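Local coordinates for YycN protein (Bacillus subtilis, PDB 1ON0) that is a putative acetyltransferase of the GNAT family, a homodimer that probably transfers acyl groups, at residues 71-79 / 90-100. Residues are numbered along the deposited sequence; the frame is centred on the assembly and turned at random.
Sequences DIVGWLWIH and FIYDFGLYEPY
W77 and D93 face each other across an antiparallel hairpin, their backbones joined both ways: W77 N reaches D93 O at 2.8 Å, and D93 N returns to W77 O. Toward one end H79 N binds F90 O; toward the other W75 N binds G95 O, and the return bond from G95 N is weak. Y92 and D93 both oppose W77, a classic beta bulge, and Y97 N closes the far end on V73 O.

Aromatic contacts illustrate how a glycine makes room for a neighbour's ring. With CG between the backbone N and the carbonyl carbon (chi1 58°), the W75 indole crosses over onto strand 90-96 and lies over the G95 backbone, whose O sits 3.2 Å above the ring plane. A side chain on G95 would collide with W75 CZ2. The CE3-CZ3 edge of the W75 six-membered ring meets the face of Y97, edge-to-face, with centroids 4.9 Å apart and planes at 76°. An alanine in place of W75 is likely to leave G95 uncovered on this side and the Y97 ring without its edge-on partner. At the bulge, Y92 CB makes a CH-pi contact over the W77 six-membered ring, 3.6 Å from its centroid.

Polar side chains meet where Y100 OH donates a very short bond to D71 OD2, a carboxylate oxygen that also pairs with R53 of a third subunit. D93 OD2, near the W75 indole, is hydrogen-bonded to Y16 OH.

In the GNAT sheet, strand 72-79 lies between strands 60-66 and 88-96, and strand 124-127 flanks the latter. I91, F94 and L96 pack on helix 105-119, whereas W75 on the opposite face meets Y16 and Y19 of helix 10-31.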
# COMPACT_ATOMS: atom_id res chain seq x y z
N ASP B 71 6.57 14.58 4.07
CA ASP B 71 6.36 13.35 4.78
C ASP B 71 7.61 12.55 5.07
O ASP B 71 8.18 11.93 4.18
CB ASP B 71 5.34 12.50 4.02
CG ASP B 71 3.99 13.18 3.92
OD1 ASP B 71 3.64 13.68 2.83
OD2 ASP B 71 3.28 13.24 4.93
N ILE B 72 8.03 12.57 6.34
CA ILE B 72 9.20 11.83 6.77
C ILE B 72 8.69 10.49 7.28
O ILE B 72 8.27 10.36 8.43
CB ILE B 72 9.95 12.56 7.89
CG1 ILE B 72 10.25 13.99 7.47
CG2 ILE B 72 11.28 11.82 8.18
CD1 ILE B 72 10.58 14.93 8.64
N VAL B 73 8.72 9.49 6.40
CA VAL B 73 8.23 8.14 6.67
C VAL B 73 8.99 7.32 7.72
O VAL B 73 8.39 6.47 8.40
CB VAL B 73 8.17 7.33 5.37
CG1 VAL B 73 7.36 8.10 4.33
CG2 VAL B 73 9.57 7.06 4.85
N GLY B 74 10.29 7.57 7.84
CA GLY B 74 11.10 6.84 8.80
C GLY B 74 12.56 7.24 8.97
O GLY B 74 12.95 8.39 8.74
N TRP B 75 13.38 6.28 9.37
CA TRP B 75 14.79 6.48 9.65
C TRP B 75 15.59 5.28 9.14
O TRP B 75 15.06 4.18 8.95
CB TRP B 75 14.98 6.59 11.16
CG TRP B 75 14.48 5.36 11.88
CD1 TRP B 75 15.19 4.22 12.15
CD2 TRP B 75 13.14 5.12 12.36
NE1 TRP B 75 14.39 3.29 12.76
CE2 TRP B 75 13.13 3.81 12.90
CE3 TRP B 75 11.96 5.87 12.37
CZ2 TRP B 75 11.96 3.24 13.46
CZ3 TRP B 75 10.80 5.31 12.93
CH2 TRP B 75 10.82 4.00 13.46
N LEU B 76 16.88 5.48 8.93
CA LEU B 76 17.74 4.40 8.45
C LEU B 76 19.13 4.72 8.96
O LEU B 76 19.65 5.80 8.73
CB LEU B 76 17.75 4.39 6.93
CG LEU B 76 18.13 3.10 6.19
CD1 LEU B 76 18.93 3.49 4.96
CD2 LEU B 76 18.92 2.14 7.08
N TRP B 77 19.73 3.79 9.68
CA TRP B 77 21.06 4.00 10.21
C TRP B 77 21.94 2.81 9.89
O TRP B 77 21.67 1.70 10.34
CB TRP B 77 20.99 4.24 11.72
CG TRP B 77 22.28 4.11 12.47
CD1 TRP B 77 23.54 4.14 11.94
CD2 TRP B 77 22.45 3.96 13.88
NE1 TRP B 77 24.47 4.01 12.93
CE2 TRP B 77 23.83 3.90 14.14
CE3 TRP B 77 21.55 3.88 14.96
CZ2 TRP B 77 24.36 3.75 15.43
CZ3 TRP B 77 22.08 3.73 16.25
CH2 TRP B 77 23.47 3.67 16.47
N ILE B 78 22.98 3.02 9.09
CA ILE B 78 23.89 1.93 8.76
C ILE B 78 25.32 2.28 9.12
O ILE B 78 25.69 3.45 9.22
CB ILE B 78 23.85 1.55 7.26
CG1 ILE B 78 24.61 2.57 6.42
CG2 ILE B 78 22.42 1.43 6.79
CD1 ILE B 78 24.73 2.18 4.96
N HIS B 79 26.11 1.24 9.30
CA HIS B 79 27.52 1.39 9.64
C HIS B 79 28.33 0.69 8.57
O HIS B 79 27.99 -0.42 8.16
CB HIS B 79 27.82 0.71 10.97
CG HIS B 79 29.27 0.63 11.30
ND1 HIS B 79 30.05 1.75 11.50
CD2 HIS B 79 30.08 -0.44 11.51
CE1 HIS B 79 31.28 1.37 11.82
NE2 HIS B 79 31.32 0.05 11.83
N PHE B 90 26.59 -2.75 8.40
CA PHE B 90 25.56 -3.21 9.31
C PHE B 90 24.45 -2.19 9.43
O PHE B 90 24.69 -0.98 9.48
CB PHE B 90 26.15 -3.48 10.69
CG PHE B 90 25.18 -4.14 11.66
CD1 PHE B 90 24.59 -3.41 12.68
CD2 PHE B 90 24.89 -5.49 11.55
CE1 PHE B 90 23.73 -4.01 13.61
CE2 PHE B 90 24.03 -6.11 12.46
CZ PHE B 90 23.45 -5.36 13.49
N ILE B 91 23.22 -2.70 9.49
CA ILE B 91 22.05 -1.86 9.64
C ILE B 91 21.69 -1.81 11.12
O ILE B 91 20.98 -2.69 11.62
CB ILE B 91 20.87 -2.42 8.84
CG1 ILE B 91 21.24 -2.45 7.35
CG2 ILE B 91 19.64 -1.55 9.06
CD1 ILE B 91 20.29 -3.24 6.49
N TYR B 92 22.17 -0.80 11.82
CA TYR B 92 21.86 -0.67 13.23
C TYR B 92 20.38 -0.37 13.44
O TYR B 92 19.80 -0.81 14.42
CB TYR B 92 22.71 0.44 13.89
CG TYR B 92 24.07 -0.05 14.37
CD1 TYR B 92 24.16 -0.98 15.40
CD2 TYR B 92 25.24 0.33 13.72
CE1 TYR B 92 25.38 -1.53 15.76
CE2 TYR B 92 26.47 -0.22 14.08
CZ TYR B 92 26.53 -1.16 15.10
OH TYR B 92 27.71 -1.79 15.41
N ASP B 93 19.75 0.33 12.51
CA ASP B 93 18.36 0.65 12.75
C ASP B 93 17.62 1.04 11.48
O ASP B 93 18.16 1.71 10.61
CB ASP B 93 18.28 1.77 13.80
CG ASP B 93 16.89 1.94 14.41
OD1 ASP B 93 16.13 0.97 14.48
OD2 ASP B 93 16.58 3.07 14.83
N PHE B 94 16.38 0.60 11.40
CA PHE B 94 15.53 0.86 10.26
C PHE B 94 14.07 0.65 10.60
O PHE B 94 13.68 -0.36 11.21
CB PHE B 94 15.89 -0.04 9.09
CG PHE B 94 14.79 -0.19 8.10
CD1 PHE B 94 14.47 0.86 7.25
CD2 PHE B 94 14.03 -1.36 8.05
CE1 PHE B 94 13.42 0.74 6.34
CE2 PHE B 94 12.97 -1.50 7.15
CZ PHE B 94 12.66 -0.44 6.30
N GLY B 95 13.24 1.59 10.19
CA GLY B 95 11.83 1.47 10.48
C GLY B 95 11.13 2.72 10.05
O GLY B 95 11.77 3.71 9.69
N LEU B 96 9.81 2.68 10.09
CA LEU B 96 9.00 3.81 9.69
C LEU B 96 8.20 4.26 10.88
O LEU B 96 7.98 3.50 11.82
CB LEU B 96 8.07 3.40 8.55
CG LEU B 96 8.46 3.57 7.08
CD1 LEU B 96 9.93 3.40 6.85
CD2 LEU B 96 7.64 2.57 6.29
N TYR B 97 7.77 5.52 10.85
CA TYR B 97 6.94 6.00 11.94
C TYR B 97 5.54 5.41 11.79
O TYR B 97 5.10 5.09 10.68
CB TYR B 97 6.87 7.52 11.94
CG TYR B 97 8.20 8.15 12.20
CD1 TYR B 97 9.03 8.53 11.15
CD2 TYR B 97 8.65 8.34 13.51
CE1 TYR B 97 10.28 9.08 11.39
CE2 TYR B 97 9.90 8.88 13.76
CZ TYR B 97 10.71 9.26 12.69
OH TYR B 97 11.95 9.80 12.92
N GLU B 98 4.86 5.28 12.92
CA GLU B 98 3.51 4.73 13.00
C GLU B 98 2.56 5.25 11.90
O GLU B 98 1.98 4.47 11.14
CB GLU B 98 2.95 5.00 14.41
CG GLU B 98 2.07 3.88 14.98
CD GLU B 98 1.93 3.92 16.51
OE1 GLU B 98 2.93 3.67 17.22
OE2 GLU B 98 0.81 4.18 17.01
N PRO B 99 2.41 6.58 11.78
CA PRO B 99 1.52 7.14 10.76
C PRO B 99 1.85 6.84 9.29
O PRO B 99 1.06 7.15 8.41
CB PRO B 99 1.56 8.64 11.06
CG PRO B 99 2.94 8.83 11.60
CD PRO B 99 3.08 7.66 12.53
N TYR B 100 3.00 6.21 9.02
CA TYR B 100 3.39 5.90 7.65
C TYR B 100 3.55 4.40 7.37
O TYR B 100 4.06 4.01 6.31
CB TYR B 100 4.68 6.66 7.29
CG TYR B 100 4.51 8.15 7.24
CD1 TYR B 100 3.73 8.75 6.26
CD2 TYR B 100 5.14 8.97 8.18
CE1 TYR B 100 3.58 10.13 6.21
CE2 TYR B 100 4.99 10.36 8.15
CZ TYR B 100 4.21 10.93 7.15
OH TYR B 100 4.08 12.30 7.08